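Local coordinates for protein meta cleavage compound hydrolase (Janthinobacterium, PDB 1J1I) that probably hydrolyses a carbon-carbon bond of the ring-cleavage product formed during carbazole degradation, releasing anthranilate, at residues V39-G44 and S109-S114; A133-G138 and P224-Q229. One frame throughout, in Å; residues are numbered along the deposited sequence.

Interaction 1 of 2, residues V39-G44 and S109-S114; sequences VILIHG and SIVGNS
Val111 takes a chi1 of -176°, which turns its CG2 back toward Val39, whose CG1 it meets at 3.8 Å. Leu41, at chi1 -51°, brings its CD2 branch alongside Val111, 3.6 Å from CB. The two strands are central neighbours in the sheet of an alpha/beta hydrolase, and they illustrate how a parallel pair can end in what is probably the nucleophile elbow. Four backbone bonds join them in the alternating pattern of parallel strands: Ile40 N to Ser109 O, Ile40 O to Val111 N, Ile42 N to Val111 O and Ile42 O to Asn113 N. The last of these, between Ile42 O and Asn113 N, spans 3.1 Å. On the other face, where helix 88-101 packs, Ile42 CG1 lies 4.1 Å from Ile110 CG2; Gly112, paired with Ile42, adds no side chain.

Beyond the last bond the chains stay close: Gly44 CA comes within 3.2 Å of Asn113 O in a CA-H...O contact. A side chain on Gly44 would run into Asn113 OD1 and Ser114 OG. His43 turns away from the partner strand, and both its ring nitrogens are engaged, ND1 by Gly44 O in the ring plane and NE2 by Met73 N. Ser114, probably the catalytic nucleophile, has the strained positive phi expected of the elbow. Its OG donates to Asn113 OD1 at 2.7 Å from above the carbonyl plane, and passes 3.1 Å from Gly44 CA.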
ATOM      1  N   VAL A  39      10.197  12.513 -12.153  1.00 20.61           N
ATOM      2  CA  VAL A  39       9.000  12.418 -11.323  1.00 20.57           C
ATOM      3  C   VAL A  39       8.563  13.831 -10.956  1.00 19.39           C
ATOM      4  O   VAL A  39       9.334  14.591 -10.362  1.00 22.37           O
ATOM      5  CB  VAL A  39       9.268  11.658 -10.009  1.00 21.04           C
ATOM      6  CG1 VAL A  39       7.993  11.615  -9.170  1.00 19.02           C
ATOM      7  CG2 VAL A  39       9.766  10.260 -10.307  1.00 22.72           C
ATOM      8  N   ILE A  40       7.325  14.176 -11.303  1.00 18.09           N
ATOM      9  CA  ILE A  40       6.785  15.497 -11.013  1.00 17.29           C
ATOM     10  C   ILE A  40       5.848  15.462  -9.811  1.00 18.72           C
ATOM     11  O   ILE A  40       4.906  14.669  -9.771  1.00 19.25           O
ATOM     12  CB  ILE A  40       5.997  16.056 -12.215  1.00 22.88           C
ATOM     13  CG1 ILE A  40       6.918  16.169 -13.435  1.00 29.41           C
ATOM     14  CG2 ILE A  40       5.383  17.413 -11.850  1.00 25.70           C
ATOM     15  CD1 ILE A  40       6.231  16.720 -14.675  1.00 31.88           C
ATOM     16  N   LEU A  41       6.113  16.328  -8.838  1.00 18.70           N
ATOM     17  CA  LEU A  41       5.293  16.411  -7.637  1.00 19.25           C
ATOM     18  C   LEU A  41       4.392  17.637  -7.770  1.00 19.21           C
ATOM     19  O   LEU A  41       4.871  18.724  -8.101  1.00 22.21           O
ATOM     20  CB  LEU A  41       6.192  16.533  -6.394  1.00 17.00           C
ATOM     21  CG  LEU A  41       7.322  15.498  -6.261  1.00 20.53           C
ATOM     22  CD1 LEU A  41       8.119  15.763  -4.987  1.00 19.05           C
ATOM     23  CD2 LEU A  41       6.745  14.076  -6.240  1.00 20.73           C
ATOM     24  N   ILE A  42       3.091  17.456  -7.531  1.00 19.35           N
ATOM     25  CA  ILE A  42       2.122  18.549  -7.632  1.00 20.74           C
ATOM     26  C   ILE A  42       1.449  18.779  -6.285  1.00 22.31           C
ATOM     27  O   ILE A  42       0.741  17.908  -5.782  1.00 21.11           O
ATOM     28  CB  ILE A  42       1.019  18.246  -8.677  1.00 20.90           C
ATOM     29  CG1 ILE A  42       1.636  17.687  -9.964  1.00 26.81           C
ATOM     30  CG2 ILE A  42       0.273  19.523  -9.021  1.00 18.33           C
ATOM     31  CD1 ILE A  42       2.607  18.625 -10.631  1.00 39.42           C
ATOM     32  N   HIS A  43       1.671  19.961  -5.718  1.00 19.58           N
ATOM     33  CA  HIS A  43       1.118  20.344  -4.421  1.00 18.49           C
ATOM     34  C   HIS A  43      -0.412  20.434  -4.415  1.00 19.40           C
ATOM     35  O   HIS A  43      -1.051  20.446  -5.466  1.00 20.77           O
ATOM     36  CB  HIS A  43       1.719  21.690  -3.995  1.00 19.18           C
ATOM     37  CG  HIS A  43       1.378  22.823  -4.916  1.00 22.70           C
ATOM     38  ND1 HIS A  43       0.182  23.506  -4.843  1.00 18.01           N
ATOM     39  CD2 HIS A  43       2.047  23.351  -5.968  1.00 21.68           C
ATOM     40  CE1 HIS A  43       0.129  24.404  -5.810  1.00 21.80           C
ATOM     41  NE2 HIS A  43       1.248  24.331  -6.509  1.00 22.05           N
ATOM     42  N   GLY A  44      -0.989  20.507  -3.221  1.00 22.51           N
ATOM     43  CA  GLY A  44      -2.431  20.603  -3.108  1.00 22.92           C
ATOM     44  C   GLY A  44      -2.932  22.032  -3.189  1.00 27.16           C
ATOM     45  O   GLY A  44      -2.153  22.972  -3.372  1.00 21.55           O
ATOM     46  N   SER A 109       6.507  10.469 -14.375  1.00 22.31           N
ATOM     47  CA  SER A 109       5.576   9.999 -13.359  1.00 20.68           C
ATOM     48  C   SER A 109       4.997  11.253 -12.720  1.00 19.81           C
ATOM     49  O   SER A 109       5.687  12.267 -12.612  1.00 21.23           O
ATOM     50  CB  SER A 109       6.304   9.167 -12.298  1.00 21.80           C
ATOM     51  OG  SER A 109       6.905   8.021 -12.871  1.00 21.94           O
ATOM     52  N   ILE A 110       3.733  11.194 -12.309  1.00 18.38           N
ATOM     53  CA  ILE A 110       3.101  12.349 -11.689  1.00 19.77           C
ATOM     54  C   ILE A 110       2.543  11.986 -10.317  1.00 18.71           C
ATOM     55  O   ILE A 110       1.810  11.005 -10.174  1.00 19.15           O
ATOM     56  CB  ILE A 110       1.960  12.906 -12.565  1.00 20.99           C
ATOM     57  CG1 ILE A 110       2.507  13.291 -13.945  1.00 19.41           C
ATOM     58  CG2 ILE A 110       1.312  14.113 -11.868  1.00 16.62           C
ATOM     59  CD1 ILE A 110       1.447  13.801 -14.911  1.00 23.46           C
ATOM     60  N   VAL A 111       2.900  12.793  -9.323  1.00 20.01           N
ATOM     61  CA  VAL A 111       2.471  12.605  -7.939  1.00 19.81           C
ATOM     62  C   VAL A 111       1.763  13.874  -7.480  1.00 20.63           C
ATOM     63  O   VAL A 111       2.369  14.947  -7.446  1.00 22.53           O
ATOM     64  CB  VAL A 111       3.682  12.365  -7.007  1.00 20.00           C
ATOM     65  CG1 VAL A 111       3.199  12.068  -5.595  1.00 21.06           C
ATOM     66  CG2 VAL A 111       4.542  11.212  -7.545  1.00 19.76           C
ATOM     67  N   GLY A 112       0.490  13.752  -7.111  1.00 20.30           N
ATOM     68  CA  GLY A 112      -0.247  14.925  -6.685  1.00 21.37           C
ATOM     69  C   GLY A 112      -1.145  14.749  -5.479  1.00 23.06           C
ATOM     70  O   GLY A 112      -1.742  13.693  -5.275  1.00 19.28           O
ATOM     71  N   ASN A 113      -1.228  15.806  -4.678  1.00 22.51           N
ATOM     72  CA  ASN A 113      -2.063  15.828  -3.482  1.00 24.85           C
ATOM     73  C   ASN A 113      -3.295  16.681  -3.768  1.00 19.29           C
ATOM     74  O   ASN A 113      -3.186  17.728  -4.403  1.00 20.15           O
ATOM     75  CB  ASN A 113      -1.277  16.425  -2.313  1.00 24.72           C
ATOM     76  CG  ASN A 113      -2.138  16.657  -1.090  1.00 26.40           C
ATOM     77  OD1 ASN A 113      -2.704  17.734  -0.910  1.00 26.80           O
ATOM     78  ND2 ASN A 113      -2.252  15.635  -0.244  1.00 25.17           N
ATOM     79  N   SER A 114      -4.457  16.221  -3.310  1.00 18.82           N
ATOM     80  CA  SER A 114      -5.724  16.926  -3.505  1.00 20.04           C
ATOM     81  C   SER A 114      -5.859  17.578  -4.893  1.00 19.04           C
ATOM     82  O   SER A 114      -5.904  16.872  -5.897  1.00 21.23           O
ATOM     83  CB  SER A 114      -5.922  17.963  -2.386  1.00 26.37           C
ATOM     84  OG  SER A 114      -4.810  18.833  -2.274  1.00 37.65           O
TER

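Interaction 2 of 2, residues A133-G138 and P224-Q229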
ATOM      1  N   ALA A 133       3.352   6.874 -14.902  1.00 23.60           N
ATOM      2  CA  ALA A 133       2.688   6.433 -13.671  1.00 22.00           C
ATOM      3  C   ALA A 133       2.045   7.621 -12.973  1.00 18.92           C
ATOM      4  O   ALA A 133       2.484   8.762 -13.144  1.00 24.28           O
ATOM      5  CB  ALA A 133       3.693   5.764 -12.733  1.00 20.10           C
ATOM      6  N   LEU A 134       1.014   7.342 -12.181  1.00 20.58           N
ATOM      7  CA  LEU A 134       0.279   8.372 -11.456  1.00 19.36           C
ATOM      8  C   LEU A 134       0.067   8.008  -9.986  1.00 19.05           C
ATOM      9  O   LEU A 134      -0.289   6.878  -9.664  1.00 18.83           O
ATOM     10  CB  LEU A 134      -1.090   8.583 -12.102  1.00 22.89           C
ATOM     11  CG  LEU A 134      -2.067   9.536 -11.404  1.00 21.29           C
ATOM     12  CD1 LEU A 134      -1.570  10.971 -11.523  1.00 19.53           C
ATOM     13  CD2 LEU A 134      -3.445   9.400 -12.035  1.00 22.43           C
ATOM     14  N   VAL A 135       0.281   8.974  -9.102  1.00 18.35           N
ATOM     15  CA  VAL A 135       0.077   8.760  -7.669  1.00 18.51           C
ATOM     16  C   VAL A 135      -0.945   9.781  -7.202  1.00 18.92           C
ATOM     17  O   VAL A 135      -0.715  10.982  -7.302  1.00 17.90           O
ATOM     18  CB  VAL A 135       1.386   8.954  -6.872  1.00 18.72           C
ATOM     19  CG1 VAL A 135       1.113   8.808  -5.369  1.00 23.08           C
ATOM     20  CG2 VAL A 135       2.425   7.935  -7.329  1.00 19.19           C
ATOM     21  N   LEU A 136      -2.086   9.300  -6.722  1.00 18.12           N
ATOM     22  CA  LEU A 136      -3.143  10.174  -6.245  1.00 16.53           C
ATOM     23  C   LEU A 136      -3.135  10.079  -4.726  1.00 21.97           C
ATOM     24  O   LEU A 136      -3.343   9.010  -4.158  1.00 24.27           O
ATOM     25  CB  LEU A 136      -4.489   9.724  -6.809  1.00 16.93           C
ATOM     26  CG  LEU A 136      -4.556   9.701  -8.340  1.00 19.30           C
ATOM     27  CD1 LEU A 136      -5.832   9.001  -8.773  1.00 17.78           C
ATOM     28  CD2 LEU A 136      -4.496  11.131  -8.891  1.00 22.06           C
ATOM     29  N   MET A 137      -2.883  11.206  -4.078  1.00 21.10           N
ATOM     30  CA  MET A 137      -2.788  11.241  -2.626  1.00 26.18           C
ATOM     31  C   MET A 137      -3.847  12.175  -2.062  1.00 27.41           C
ATOM     32  O   MET A 137      -3.734  13.396  -2.192  1.00 26.00           O
ATOM     33  CB  MET A 137      -1.385  11.723  -2.246  1.00 22.36           C
ATOM     34  CG  MET A 137      -1.040  11.633  -0.776  1.00 18.99           C
ATOM     35  SD  MET A 137      -0.190  13.109  -0.211  1.00 24.75           S
ATOM     36  CE  MET A 137       1.066  13.356  -1.504  1.00 24.18           C
ATOM     37  N   GLY A 138      -4.872  11.601  -1.433  1.00 27.32           N
ATOM     38  CA  GLY A 138      -5.945  12.411  -0.881  1.00 26.11           C
ATOM     39  C   GLY A 138      -6.447  13.296  -2.003  1.00 26.81           C
ATOM     40  O   GLY A 138      -6.921  14.417  -1.787  1.00 24.83           O
ATOM     41  N   PRO A 224      -0.519   2.955 -14.793  1.00 20.16           N
ATOM     42  CA  PRO A 224      -0.480   2.364 -13.451  1.00 20.28           C
ATOM     43  C   PRO A 224      -0.649   3.503 -12.453  1.00 20.89           C
ATOM     44  O   PRO A 224      -0.007   4.558 -12.572  1.00 20.15           O
ATOM     45  CB  PRO A 224       0.906   1.716 -13.383  1.00 22.76           C
ATOM     46  CG  PRO A 224       1.697   2.441 -14.450  1.00 30.55           C
ATOM     47  CD  PRO A 224       0.689   2.589 -15.550  1.00 22.00           C
ATOM     48  N   THR A 225      -1.510   3.286 -11.470  1.00 19.61           N
ATOM     49  CA  THR A 225      -1.812   4.310 -10.491  1.00 20.00           C
ATOM     50  C   THR A 225      -1.716   3.816  -9.055  1.00 19.47           C
ATOM     51  O   THR A 225      -2.022   2.660  -8.764  1.00 19.38           O
ATOM     52  CB  THR A 225      -3.241   4.849 -10.730  1.00 21.64           C
ATOM     53  OG1 THR A 225      -3.318   5.412 -12.046  1.00 21.14           O
ATOM     54  CG2 THR A 225      -3.609   5.905  -9.692  1.00 20.56           C
ATOM     55  N   LEU A 226      -1.280   4.704  -8.169  1.00 19.59           N
ATOM     56  CA  LEU A 226      -1.178   4.392  -6.749  1.00 19.41           C
ATOM     57  C   LEU A 226      -2.102   5.382  -6.041  1.00 18.54           C
ATOM     58  O   LEU A 226      -1.888   6.593  -6.108  1.00 19.00           O
ATOM     59  CB  LEU A 226       0.258   4.589  -6.253  1.00 19.56           C
ATOM     60  CG  LEU A 226       0.789   3.764  -5.071  1.00 31.95           C
ATOM     61  CD1 LEU A 226       1.654   4.655  -4.186  1.00 20.92           C
ATOM     62  CD2 LEU A 226      -0.343   3.160  -4.275  1.00 30.10           C
ATOM     63  N   VAL A 227      -3.144   4.868  -5.395  1.00 16.91           N
ATOM     64  CA  VAL A 227      -4.081   5.717  -4.666  1.00 15.80           C
ATOM     65  C   VAL A 227      -3.638   5.689  -3.202  1.00 21.18           C
ATOM     66  O   VAL A 227      -3.750   4.656  -2.534  1.00 18.04           O
ATOM     67  CB  VAL A 227      -5.536   5.186  -4.775  1.00 15.80           C
ATOM     68  CG1 VAL A 227      -6.490   6.097  -4.019  1.00 19.00           C
ATOM     69  CG2 VAL A 227      -5.950   5.093  -6.245  1.00 18.90           C
ATOM     70  N   VAL A 228      -3.104   6.811  -2.724  1.00 17.14           N
ATOM     71  CA  VAL A 228      -2.637   6.921  -1.339  1.00 19.26           C
ATOM     72  C   VAL A 228      -3.713   7.647  -0.550  1.00 20.80           C
ATOM     73  O   VAL A 228      -4.222   8.676  -0.995  1.00 22.15           O
ATOM     74  CB  VAL A 228      -1.314   7.711  -1.248  1.00 18.75           C
ATOM     75  CG1 VAL A 228      -0.867   7.817   0.207  1.00 20.14           C
ATOM     76  CG2 VAL A 228      -0.240   7.026  -2.082  1.00 22.76           C
ATOM     77  N   GLN A 229      -4.043   7.132   0.631  1.00 16.48           N
ATOM     78  CA  GLN A 229      -5.111   7.726   1.415  1.00 17.95           C
ATOM     79  C   GLN A 229      -4.956   7.611   2.926  1.00 22.71           C
ATOM     80  O   GLN A 229      -4.645   6.536   3.454  1.00 21.67           O
ATOM     81  CB  GLN A 229      -6.436   7.081   1.004  1.00 20.98           C
ATOM     82  CG  GLN A 229      -7.661   7.620   1.711  1.00 28.53           C
ATOM     83  CD  GLN A 229      -7.931   9.070   1.372  1.00 33.75           C
ATOM     84  OE1 GLN A 229      -7.870   9.471   0.208  1.00 30.59           O
ATOM     85  NE2 GLN A 229      -8.240   9.865   2.388  1.00 28.53           N
TER
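Thr225 and Leu134 run alongside each other on one face of the sheet, with Thr225 OG1 3.9 Å from Leu134 CB. That hydroxyl is hydrogen-bonded to Val223 O. The methyl of Thr225 turns the other way along the strand: CG2 sits anti to the backbone N and slants across to Leu136, 3.9 Å from CD1. Without that methyl, a serine here would probably leave a gap beside Leu136 CD1 and let the leucine end turn more freely. On the opposite face Val135 runs alongside Leu226, its CG2 4.1 Å from Leu226 CB, while its other branch, CG1, crosses to Val228 CG2. Met137 lies flank to flank with Val228, CG to CG1 at 3.9 Å, before its chain bends away from the partner strand. Helix 268-281 covers this face, setting Phe278 on Val135 and Leu226 and Phe271 on Met137.

In the alpha/beta hydrolase fold these are adjacent parallel strands of the central sheet. The 85 residues joining them contain helices but no strand, consistent with the lid that many members of the family insert here. Five backbone bonds tie the pair, from Leu134 N to Pro224 O through to Gly138 N on Val228 O at 3.0 Å. Gly138 leaves the strand with phi 53°, a conformation that residues with a CB adopt less readily. Beside it Gln229 bends at chi2 (65°), bringing OE1 to 3.7 Å from Gly138 CA, while NE2 makes a weak hydrogen bond to Asp233 OD2.

How the interactions relate
Interactions 1 and 2 are successive pairings of one sheet, their centres 9 Å apart, and strands 108-113 and 131-137 form the seam between them. There Ile110 probably bonds through both its backbone N and its backbone O, N to Ala133 O at 2.9 Å and O to Val135 N at 2.8 Å. Nearer the active site, Asn113 ND2 packs 3.3 Å from Met137 SD. Interaction 1 includes Ser114, whose side chain comes within about 3 Å of that of His261; interaction 2 ends close to the other two probable triad residues, Asp233, about 3 Å from the Gln229 side chain, and His261. The probable nucleophile and acid thus follow the ends of two different strands, 108-113 and 225-230.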